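Local coordinates for protein alkylhalidase CmlS (Streptomyces venezuelae, PDB 3I3L) that is a flavin-dependent halogenase of chloramphenicol biosynthesis, carrying an FAD that is bound covalently through an aspartate, at residues 49-57 against 143-151; 249-257 against 388-396. All blocks are in the same frame, centred on the assembly; numbering follows the deposited sequence.

Contact 1. Residues 49-57 against 143-151. With FAD (flavin-adenine dinucleotide), chain B.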
loop_
_atom_site.group_PDB
_atom_site.type_symbol
_atom_site.label_atom_id
_atom_site.label_comp_id
_atom_site.label_asym_id
_atom_site.label_seq_id
_atom_site.Cartn_x
_atom_site.Cartn_y
_atom_site.Cartn_z
ATOM N N VAL A 49 -22.593 13.701 4.651
ATOM C CA VAL A 49 -21.188 13.834 5.064
ATOM C C VAL A 49 -20.822 15.254 5.473
ATOM O O VAL A 49 -21.160 16.215 4.777
ATOM C CB VAL A 49 -20.219 13.336 3.963
ATOM C CG1 VAL A 49 -18.811 13.556 4.399
ATOM C CG2 VAL A 49 -20.460 11.833 3.655
ATOM N N THR A 50 -20.088 15.379 6.577
ATOM C CA THR A 50 -19.400 16.634 6.891
ATOM C C THR A 50 -17.861 16.444 7.086
ATOM O O THR A 50 -17.451 15.601 7.831
ATOM C CB THR A 50 -20.079 17.344 8.086
ATOM O OG1 THR A 50 -21.449 17.665 7.718
ATOM C CG2 THR A 50 -19.347 18.626 8.436
ATOM N N ILE A 51 -17.043 17.266 6.424
ATOM C CA ILE A 51 -15.606 17.172 6.556
ATOM C C ILE A 51 -15.051 18.397 7.261
ATOM O O ILE A 51 -15.223 19.531 6.762
ATOM C CB ILE A 51 -14.911 17.067 5.174
ATOM C CG1 ILE A 51 -15.437 15.846 4.392
ATOM C CG2 ILE A 51 -13.431 17.031 5.383
ATOM C CD1 ILE A 51 -14.947 15.758 2.934
ATOM N N TYR A 52 -14.343 18.163 8.377
ATOM C CA TYR A 52 -13.666 19.192 9.156
ATOM C C TYR A 52 -12.152 19.115 8.938
ATOM O O TYR A 52 -11.537 18.115 9.284
ATOM C CB TYR A 52 -13.942 18.983 10.640
ATOM C CG TYR A 52 -15.417 18.985 10.998
ATOM C CD1 TYR A 52 -16.098 20.193 11.257
ATOM C CD2 TYR A 52 -16.128 17.806 11.075
ATOM C CE1 TYR A 52 -17.443 20.231 11.572
ATOM C CE2 TYR A 52 -17.497 17.809 11.378
ATOM C CZ TYR A 52 -18.143 19.044 11.624
ATOM O OH TYR A 52 -19.455 19.092 11.904
ATOM N N GLU A 53 -11.576 20.143 8.293
ATOM C CA GLU A 53 -10.158 20.237 8.015
ATOM C C GLU A 53 -9.574 21.431 8.765
ATOM O O GLU A 53 -10.090 22.560 8.639
ATOM C CB GLU A 53 -9.960 20.385 6.502
ATOM C CG GLU A 53 -8.556 20.850 6.060
ATOM C CD GLU A 53 -7.436 19.932 6.548
ATOM O OE1 GLU A 53 -7.499 18.728 6.247
ATOM O OE2 GLU A 53 -6.504 20.401 7.245
ATOM N N ARG A 54 -8.529 21.211 9.566
ATOM C CA ARG A 54 -7.999 22.339 10.403
ATOM C C ARG A 54 -7.273 23.414 9.575
ATOM O O ARG A 54 -7.123 24.564 10.023
ATOM C CB ARG A 54 -7.024 21.820 11.468
ATOM C CG ARG A 54 -5.806 21.097 10.852
ATOM C CD ARG A 54 -4.828 20.602 11.894
ATOM N NE ARG A 54 -3.633 20.008 11.238
ATOM C CZ ARG A 54 -2.693 19.309 11.881
ATOM N NH1 ARG A 54 -2.811 19.093 13.214
ATOM N NH2 ARG A 54 -1.656 18.790 11.195
ATOM N N SER A 55 -6.778 23.055 8.391
ATOM C CA SER A 55 -5.957 24.007 7.634
ATOM C C SER A 55 -6.797 24.723 6.614
ATOM O O SER A 55 -7.953 24.388 6.379
ATOM C CB SER A 55 -4.818 23.306 6.874
ATOM O OG SER A 55 -3.824 22.777 7.754
ATOM N N ALA A 56 -6.180 25.700 5.961
ATOM C CA ALA A 56 -6.739 26.326 4.814
ATOM C C ALA A 56 -6.050 25.679 3.643
ATOM O O ALA A 56 -4.813 25.503 3.698
ATOM C CB ALA A 56 -6.384 27.837 4.866
ATOM N N PHE A 57 -6.804 25.300 2.597
ATOM C CA PHE A 57 -6.182 24.764 1.377
ATOM C C PHE A 57 -6.035 25.881 0.362
ATOM O O PHE A 57 -6.875 26.791 0.302
ATOM C CB PHE A 57 -7.000 23.633 0.760
ATOM C CG PHE A 57 -6.874 22.307 1.490
ATOM C CD1 PHE A 57 -6.320 22.241 2.771
ATOM C CD2 PHE A 57 -7.326 21.136 0.896
ATOM C CE1 PHE A 57 -6.216 21.046 3.447
ATOM C CE2 PHE A 57 -7.246 19.963 1.558
ATOM C CZ PHE A 57 -6.661 19.890 2.855
ATOM N N ILE A 143 -21.370 17.994 -0.453
ATOM C CA ILE A 143 -20.746 17.611 0.813
ATOM C C ILE A 143 -20.353 18.853 1.520
ATOM O O ILE A 143 -19.737 19.744 0.923
ATOM C CB ILE A 143 -19.456 16.699 0.616
ATOM C CG1 ILE A 143 -19.858 15.313 0.076
ATOM C CG2 ILE A 143 -18.737 16.586 1.892
ATOM C CD1 ILE A 143 -18.742 14.584 -0.843
ATOM N N THR A 144 -20.674 18.910 2.811
ATOM C CA THR A 144 -20.327 20.063 3.637
ATOM C C THR A 144 -18.860 20.026 4.039
ATOM O O THR A 144 -18.394 19.020 4.608
ATOM C CB THR A 144 -21.202 20.048 4.954
ATOM O OG1 THR A 144 -22.584 19.948 4.600
ATOM C CG2 THR A 144 -20.961 21.329 5.809
ATOM N N VAL A 145 -18.133 21.107 3.777
ATOM C CA VAL A 145 -16.722 21.121 4.082
ATOM C C VAL A 145 -16.405 22.374 4.893
ATOM O O VAL A 145 -16.706 23.460 4.448
ATOM C CB VAL A 145 -15.817 21.059 2.772
ATOM C CG1 VAL A 145 -14.351 21.376 3.096
ATOM C CG2 VAL A 145 -15.939 19.716 2.049
ATOM N N HIS A 146 -15.781 22.222 6.056
ATOM C CA HIS A 146 -15.299 23.335 6.832
ATOM C C HIS A 146 -13.772 23.314 6.909
ATOM O O HIS A 146 -13.179 22.543 7.691
ATOM C CB HIS A 146 -15.855 23.307 8.263
ATOM C CG HIS A 146 -17.349 23.197 8.355
ATOM N ND1 HIS A 146 -18.196 24.113 7.766
ATOM C CD2 HIS A 146 -18.144 22.315 9.020
ATOM C CE1 HIS A 146 -19.450 23.789 8.049
ATOM N NE2 HIS A 146 -19.447 22.705 8.807
ATOM N N GLU A 147 -13.133 24.207 6.154
ATOM C CA GLU A 147 -11.710 24.426 6.265
ATOM C C GLU A 147 -11.461 25.293 7.482
ATOM O O GLU A 147 -12.387 25.871 8.023
ATOM C CB GLU A 147 -11.143 25.078 5.007
ATOM C CG GLU A 147 -11.014 24.109 3.842
ATOM C CD GLU A 147 -10.497 24.759 2.615
ATOM O OE1 GLU A 147 -9.558 25.590 2.705
ATOM O OE2 GLU A 147 -11.012 24.435 1.519
ATOM N N GLU A 148 -10.211 25.341 7.918
ATOM C CA GLU A 148 -9.818 26.101 9.103
ATOM C C GLU A 148 -10.736 25.822 10.298
ATOM O O GLU A 148 -11.080 26.731 11.053
ATOM C CB GLU A 148 -9.768 27.609 8.807
ATOM C CG GLU A 148 -8.817 27.981 7.667
ATOM C CD GLU A 148 -8.746 29.515 7.416
ATOM O OE1 GLU A 148 -9.767 30.121 7.051
ATOM O OE2 GLU A 148 -7.667 30.103 7.578
ATOM N N THR A 149 -11.089 24.549 10.502
ATOM C CA THR A 149 -12.008 24.156 11.567
ATOM C C THR A 149 -11.443 22.859 12.177
ATOM O O THR A 149 -11.865 21.767 11.792
ATOM C CB THR A 149 -13.456 23.895 11.001
ATOM O OG1 THR A 149 -13.938 25.044 10.303
ATOM C CG2 THR A 149 -14.451 23.597 12.102
ATOM N N PRO A 150 -10.449 22.973 13.077
ATOM C CA PRO A 150 -9.873 21.808 13.664
ATOM C C PRO A 150 -10.856 21.086 14.593
ATOM O O PRO A 150 -11.639 21.738 15.289
ATOM C CB PRO A 150 -8.711 22.378 14.509
ATOM C CG PRO A 150 -9.017 23.798 14.713
ATOM C CD PRO A 150 -9.761 24.210 13.515
ATOM N N VAL A 151 -10.795 19.763 14.612
ATOM C CA VAL A 151 -11.579 18.967 15.565
ATOM C C VAL A 151 -10.750 18.783 16.829
ATOM O O VAL A 151 -9.701 18.145 16.848
ATOM C CB VAL A 151 -11.956 17.623 15.037
ATOM C CG1 VAL A 151 -12.607 16.766 16.140
ATOM C CG2 VAL A 151 -12.849 17.735 13.809
HETATM P PA FAD B . -2.778 13.514 5.498
HETATM O O1A FAD B . -1.797 13.892 6.583
HETATM O O2A FAD B . -2.299 13.642 4.094
HETATM O O5B FAD B . -4.121 14.421 5.700
HETATM C C5B FAD B . -4.676 14.600 6.988
HETATM C C4B FAD B . -5.357 15.980 7.130
HETATM O O4B FAD B . -5.979 16.023 8.436
HETATM C C3B FAD B . -4.380 17.130 7.077
HETATM O O3B FAD B . -4.709 17.978 6.020
HETATM C C2B FAD B . -4.550 17.855 8.421
HETATM O O2B FAD B . -4.604 19.236 8.247
HETATM C C1B FAD B . -5.876 17.330 8.949
HETATM N N9A FAD B . -6.052 17.252 10.387
HETATM C C8A FAD B . -5.178 16.752 11.306
HETATM N N7A FAD B . -5.744 16.831 12.529
HETATM C C5A FAD B . -6.940 17.455 12.422
HETATM C C6A FAD B . -7.899 17.798 13.358
HETATM N N6A FAD B . -7.733 17.517 14.637
HETATM N N1A FAD B . -9.051 18.386 12.909
HETATM C C2A FAD B . -9.250 18.674 11.582
HETATM N N3A FAD B . -8.301 18.318 10.674
HETATM C C4A FAD B . -7.162 17.715 11.081
HETATM N N1 FAD B . 2.789 8.519 0.165
HETATM C C2 FAD B . 2.682 8.180 -1.173
HETATM O O2 FAD B . 1.629 7.683 -1.550
HETATM N N3 FAD B . 3.723 8.370 -2.043
HETATM C C4 FAD B . 4.906 8.908 -1.610
HETATM O O4 FAD B . 5.848 9.094 -2.446
HETATM C C4X FAD B . 5.037 9.223 -0.256
HETATM N N5 FAD B . 6.199 9.778 0.206
HETATM C C5X FAD B . 6.280 10.183 1.518
HETATM C C6 FAD B . 7.470 10.742 2.005
HETATM C C7 FAD B . 7.572 11.070 3.336
HETATM C C7M FAD B . 8.833 11.692 3.887
HETATM C C8 FAD B . 6.461 10.889 4.153
HETATM C C8M FAD B . 6.490 11.321 5.564
HETATM C C9 FAD B . 5.281 10.292 3.695
HETATM C C9A FAD B . 5.220 9.952 2.352
HETATM N N10 FAD B . 4.041 9.430 1.904
HETATM C C10 FAD B . 3.955 9.019 0.627
HETATM C "C1'" FAD B . 3.020 9.116 2.944
HETATM C "C2'" FAD B . 1.724 9.823 2.626
HETATM O "O2'" FAD B . 2.008 11.145 2.406
HETATM C "C3'" FAD B . 0.632 9.665 3.651
HETATM O "O3'" FAD B . 0.325 8.296 3.797
HETATM C "C4'" FAD B . -0.672 10.397 3.189
HETATM O "O4'" FAD B . -0.514 11.789 3.187
HETATM C "C5'" FAD B . -1.802 10.086 4.160
HETATM O "O5'" FAD B . -2.995 10.670 3.725
HETATM P P FAD B . -4.041 11.007 4.860
HETATM O O1P FAD B . -4.174 9.820 5.788
HETATM O O2P FAD B . -5.303 11.588 4.232
HETATM O O3P FAD B . -3.306 12.072 5.832
HETATM O O HOH W 1 -23.599 17.299 3.774
HETATM O O HOH W 2 -9.745 25.328 -0.664
#
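Tyr52 and His146 both hold their rings anti to the carbonyl carbon (chi1 -57° and -53°) on neighbouring parallel strands, which lays them side by side, Tyr52 CE1 meeting the His146 ring edge at CD2, 3.4 Å away. Both strands belong to the sheet of the Rossmann-type FAD-binding domain, 144-146 as its edge strand and 49-52 next to it. Ile51 is held through both its backbone N and its backbone O: N donates to Thr144 O, and O accepts from His146 N at 2.8 Å. On the sheet face of Ile51 and Val145, Ile51 CD1 touches Val145 CG2 and Ile143 CG2, and Leu135 of helix 127-140 covers it.

Beyond the strands, Glu53 O accepts a nearly straight bond from Thr149 N. The Glu53 chain, bent at chi2, turns its carboxylate to the FAD ribose: OE1 accepts from O3B at 2.9 Å, while OE2 takes Ser55 N on its anti lone pair; the bond from O2B to OE2 is very short and its exact geometry doubtful. With an alanine here the carboxylate is gone, and ribose O3B and Ser55 N would probably be left without their acceptor. Phe57 N donates to Glu147 OE1 from above the carboxylate plane. Arg54 lays its guanidinium face over adenine C8A. At the adenine edge Val151 N donates to N1A at 2.8 Å, and N6A donates back to Val151 O at 3.0 Å.

Contact 2. Residues 249-257 against 388-396; sequences GLVVDRSKS and SEFWRKRRI
Salt bridges dominate where Asp253, at the end of strand 249-253, meets helix 389-394. Arg394 reaches it end-on with two nitrogens, NH1 and NH2, both bonded to the single oxygen Asp253 OD1, each at 3.0 Å. That oxygen lies in the guanidinium plane. Both nitrogens come to OD1 on its anti side, somewhat out of the carboxylate plane, and the two flat groups stand almost perpendicular (86°). Asp253 CG is anti to the backbone N (chi1 -176°), a torsion that brings OD1 within bonding distance of the Arg394 nitrogens. Arg254 NH1 forms a second bridge, donating to Glu389 OE1 at 3.2 Å from above the carboxylate plane, and it also reaches Asp253 OD2 on the syn lone pair. Lys393 NZ pairs with the same Glu389 OE1. The two acids, Asp253 OD2 and Glu389 OE1, come within 4.1 Å of each other, a closeness that the surrounding basic groups probably offset.

Hydrogen bonds shape the strand end. Asp253 OD2 accepts from Ser255 N, which makes an Asx turn, and from Ser255 OG on its anti lone pair. The turn leads strand 245-253 of the large mixed sheet out toward helix 257-263, while the short helix 389-394 crosses the strand at 73°, following the long helix 352-382 in the chain. Arg394 NH1 also donates to Phe390 O, and its NH2 has a further partner in Asn205 on the adjoining strand 203-213.

Ring packing centres on Phe390. It turns its ring edge to the strand backbone, CD1 standing 3.5 Å from Asp253 N, and Trp235 of strand 234-240 also touches this ring. One Phe390 face carries Arg394 CD, and Phe390 CE1 in turn underlies the Arg394 guanidinium, 3.3 Å from its plane.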
loop_
_atom_site.group_PDB
_atom_site.type_symbol
_atom_site.label_atom_id
_atom_site.label_comp_id
_atom_site.label_asym_id
_atom_site.label_seq_id
_atom_site.Cartn_x
_atom_site.Cartn_y
_atom_site.Cartn_z
ATOM N N GLY A 249 14.680 13.561 -1.471
ATOM C CA GLY A 249 14.559 13.360 -0.014
ATOM C C GLY A 249 15.547 12.337 0.516
ATOM O O GLY A 249 15.919 11.381 -0.198
ATOM N N LEU A 250 15.990 12.536 1.759
ATOM C CA LEU A 250 16.798 11.542 2.454
ATOM C C LEU A 250 15.916 10.830 3.469
ATOM O O LEU A 250 15.207 11.463 4.245
ATOM C CB LEU A 250 17.985 12.208 3.232
ATOM C CG LEU A 250 18.749 13.268 2.411
ATOM C CD1 LEU A 250 19.736 14.037 3.301
ATOM C CD2 LEU A 250 19.517 12.653 1.231
ATOM N N VAL A 251 16.007 9.521 3.504
ATOM C CA VAL A 251 15.390 8.766 4.600
ATOM C C VAL A 251 16.520 8.124 5.419
ATOM O O VAL A 251 17.278 7.290 4.916
ATOM C CB VAL A 251 14.373 7.708 4.070
ATOM C CG1 VAL A 251 13.717 6.925 5.220
ATOM C CG2 VAL A 251 13.269 8.435 3.240
ATOM N N VAL A 252 16.622 8.541 6.684
ATOM C CA VAL A 252 17.728 8.161 7.556
ATOM C C VAL A 252 17.124 7.689 8.871
ATOM O O VAL A 252 15.881 7.656 9.018
ATOM C CB VAL A 252 18.691 9.331 7.794
ATOM C CG1 VAL A 252 19.337 9.773 6.482
ATOM C CG2 VAL A 252 17.969 10.568 8.437
ATOM N N ASP A 253 17.968 7.270 9.813
ATOM C CA ASP A 253 17.459 6.679 11.062
ATOM C C ASP A 253 17.161 7.810 12.029
ATOM O O ASP A 253 17.722 8.888 11.899
ATOM C CB ASP A 253 18.462 5.700 11.645
ATOM C CG ASP A 253 17.936 4.989 12.880
ATOM O OD1 ASP A 253 17.046 4.126 12.750
ATOM O OD2 ASP A 253 18.395 5.338 13.999
ATOM N N ARG A 254 16.290 7.584 13.003
ATOM C CA ARG A 254 15.917 8.679 13.876
ATOM C C ARG A 254 17.093 9.115 14.724
ATOM O O ARG A 254 17.062 10.210 15.293
ATOM C CB ARG A 254 14.701 8.320 14.776
ATOM C CG ARG A 254 15.002 7.664 16.098
ATOM C CD ARG A 254 15.605 6.291 15.947
ATOM N NE ARG A 254 15.573 5.559 17.204
ATOM C CZ ARG A 254 16.659 5.009 17.774
ATOM N NH1 ARG A 254 17.867 5.090 17.180
ATOM N NH2 ARG A 254 16.544 4.313 18.906
ATOM N N SER A 255 18.119 8.252 14.832
ATOM C CA SER A 255 19.374 8.593 15.555
ATOM C C SER A 255 20.102 9.778 14.962
ATOM O O SER A 255 21.040 10.303 15.602
ATOM C CB SER A 255 20.362 7.405 15.608
ATOM O OG SER A 255 20.833 7.018 14.308
ATOM N N LYS A 256 19.696 10.214 13.771
ATOM C CA LYS A 256 20.296 11.398 13.108
ATOM C C LYS A 256 19.634 12.677 13.557
ATOM O O LYS A 256 20.041 13.793 13.117
ATOM C CB LYS A 256 20.228 11.334 11.561
ATOM C CG LYS A 256 20.952 10.156 10.932
ATOM C CD LYS A 256 22.514 10.300 11.144
ATOM C CE LYS A 256 23.292 9.104 10.525
ATOM N NZ LYS A 256 24.741 9.352 10.542
ATOM N N SER A 257 18.619 12.533 14.414
ATOM C CA SER A 257 17.841 13.722 14.897
ATOM C C SER A 257 18.766 14.705 15.549
ATOM O O SER A 257 18.701 15.912 15.259
ATOM C CB SER A 257 16.705 13.343 15.890
ATOM O OG SER A 257 15.761 12.464 15.227
ATOM N N SER A 388 25.910 0.401 9.440
ATOM C CA SER A 388 25.413 1.580 10.147
ATOM C C SER A 388 24.166 1.250 10.953
ATOM O O SER A 388 23.532 0.214 10.736
ATOM C CB SER A 388 25.145 2.734 9.145
ATOM O OG SER A 388 23.976 2.447 8.391
ATOM N N GLU A 389 23.820 2.098 11.916
ATOM C CA GLU A 389 22.572 1.932 12.691
ATOM C C GLU A 389 21.303 1.854 11.793
ATOM O O GLU A 389 20.399 1.064 12.056
ATOM C CB GLU A 389 22.399 3.044 13.733
ATOM C CG GLU A 389 21.299 2.683 14.760
ATOM C CD GLU A 389 21.296 3.581 15.995
ATOM O OE1 GLU A 389 20.477 3.320 16.917
ATOM O OE2 GLU A 389 22.135 4.524 16.080
ATOM N N PHE A 390 21.295 2.592 10.690
ATOM C CA PHE A 390 20.193 2.482 9.754
ATOM C C PHE A 390 19.959 1.034 9.299
ATOM O O PHE A 390 18.887 0.506 9.469
ATOM C CB PHE A 390 20.360 3.382 8.506
ATOM C CG PHE A 390 19.127 3.396 7.647
ATOM C CD1 PHE A 390 18.079 4.293 7.902
ATOM C CD2 PHE A 390 18.976 2.469 6.620
ATOM C CE1 PHE A 390 16.896 4.262 7.137
ATOM C CE2 PHE A 390 17.774 2.460 5.835
ATOM C CZ PHE A 390 16.765 3.374 6.110
ATOM N N TRP A 391 20.984 0.430 8.696
ATOM C CA TRP A 391 20.856 -0.899 8.126
ATOM C C TRP A 391 20.666 -1.981 9.184
ATOM O O TRP A 391 19.914 -2.922 8.991
ATOM C CB TRP A 391 22.009 -1.194 7.146
ATOM C CG TRP A 391 21.931 -0.240 5.995
ATOM C CD1 TRP A 391 22.702 0.862 5.787
ATOM C CD2 TRP A 391 20.968 -0.255 4.959
ATOM N NE1 TRP A 391 22.280 1.544 4.645
ATOM C CE2 TRP A 391 21.212 0.885 4.127
ATOM C CE3 TRP A 391 19.895 -1.063 4.672
ATOM C CZ2 TRP A 391 20.421 1.199 3.024
ATOM C CZ3 TRP A 391 19.104 -0.752 3.560
ATOM C CH2 TRP A 391 19.374 0.362 2.756
ATOM N N ARG A 392 21.329 -1.803 10.307
ATOM C CA ARG A 392 21.322 -2.747 11.410
ATOM C C ARG A 392 19.946 -2.808 12.078
ATOM O O ARG A 392 19.517 -3.859 12.548
ATOM C CB ARG A 392 22.370 -2.282 12.450
ATOM C CG ARG A 392 22.376 -3.036 13.766
ATOM C CD ARG A 392 23.761 -2.819 14.557
ATOM N NE ARG A 392 23.956 -1.467 15.018
ATOM C CZ ARG A 392 24.779 -0.549 14.466
ATOM N NH1 ARG A 392 24.896 0.652 14.994
ATOM N NH2 ARG A 392 25.508 -0.815 13.387
ATOM N N LYS A 393 19.292 -1.666 12.210
ATOM C CA LYS A 393 17.971 -1.687 12.805
ATOM C C LYS A 393 16.988 -2.382 11.870
ATOM O O LYS A 393 16.056 -2.977 12.338
ATOM C CB LYS A 393 17.482 -0.258 13.202
ATOM C CG LYS A 393 18.372 0.432 14.292
ATOM C CD LYS A 393 18.349 -0.380 15.618
ATOM C CE LYS A 393 19.002 0.357 16.799
ATOM N NZ LYS A 393 17.936 0.999 17.658
ATOM N N ARG A 394 17.203 -2.300 10.566
ATOM C CA ARG A 394 16.153 -2.695 9.627
ATOM C C ARG A 394 16.318 -4.063 8.982
ATOM O O ARG A 394 15.322 -4.674 8.512
ATOM C CB ARG A 394 15.947 -1.617 8.565
ATOM C CG ARG A 394 15.266 -0.408 9.125
ATOM C CD ARG A 394 15.633 0.837 8.289
ATOM N NE ARG A 394 15.105 2.042 8.903
ATOM C CZ ARG A 394 15.661 2.659 9.962
ATOM N NH1 ARG A 394 16.775 2.183 10.512
ATOM N NH2 ARG A 394 15.138 3.770 10.455
ATOM N N ARG A 395 17.553 -4.580 8.980
ATOM C CA ARG A 395 17.828 -5.844 8.316
ATOM C C ARG A 395 17.326 -6.927 9.201
ATOM O O ARG A 395 17.230 -6.723 10.384
ATOM C CB ARG A 395 19.342 -6.017 8.018
ATOM C CG ARG A 395 20.245 -6.370 9.248
ATOM C CD ARG A 395 21.778 -6.266 8.865
ATOM N NE ARG A 395 22.600 -6.258 10.081
ATOM C CZ ARG A 395 23.489 -5.320 10.446
ATOM N NH1 ARG A 395 23.802 -4.266 9.668
ATOM N NH2 ARG A 395 24.100 -5.438 11.630
ATOM N N ILE A 396 16.986 -8.085 8.631
ATOM C CA ILE A 396 16.440 -9.157 9.424
ATOM C C ILE A 396 17.437 -9.631 10.521
ATOM O O ILE A 396 18.653 -9.759 10.273
ATOM C CB ILE A 396 16.029 -10.340 8.512
ATOM C CG1 ILE A 396 14.628 -10.100 7.963
ATOM C CG2 ILE A 396 16.112 -11.747 9.285
ATOM C CD1 ILE A 396 14.365 -10.891 6.650
#

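Both contacts are partly buried, but contact 1 reaches the surface with exposed residues, whereas none of the touching residues of contact 2 is exposed; they share no helix or strand, and their centres lie about 36 Å apart. Contact 1 joins neighbouring strands at the edge of the Rossmann-type sheet, so backbone hydrogen bonds in parallel register carry it, and its loops touch the adenine and ribose of FAD. Contact 2 sets a helix across the end of a strand in the larger sheet, and charged side chains do the joining. Its strand runs near the flavin end of the cofactor, the side chain of Val251 lying about 6 Å from FAD and 7 Å from that of Asp297, the covalent attachment site.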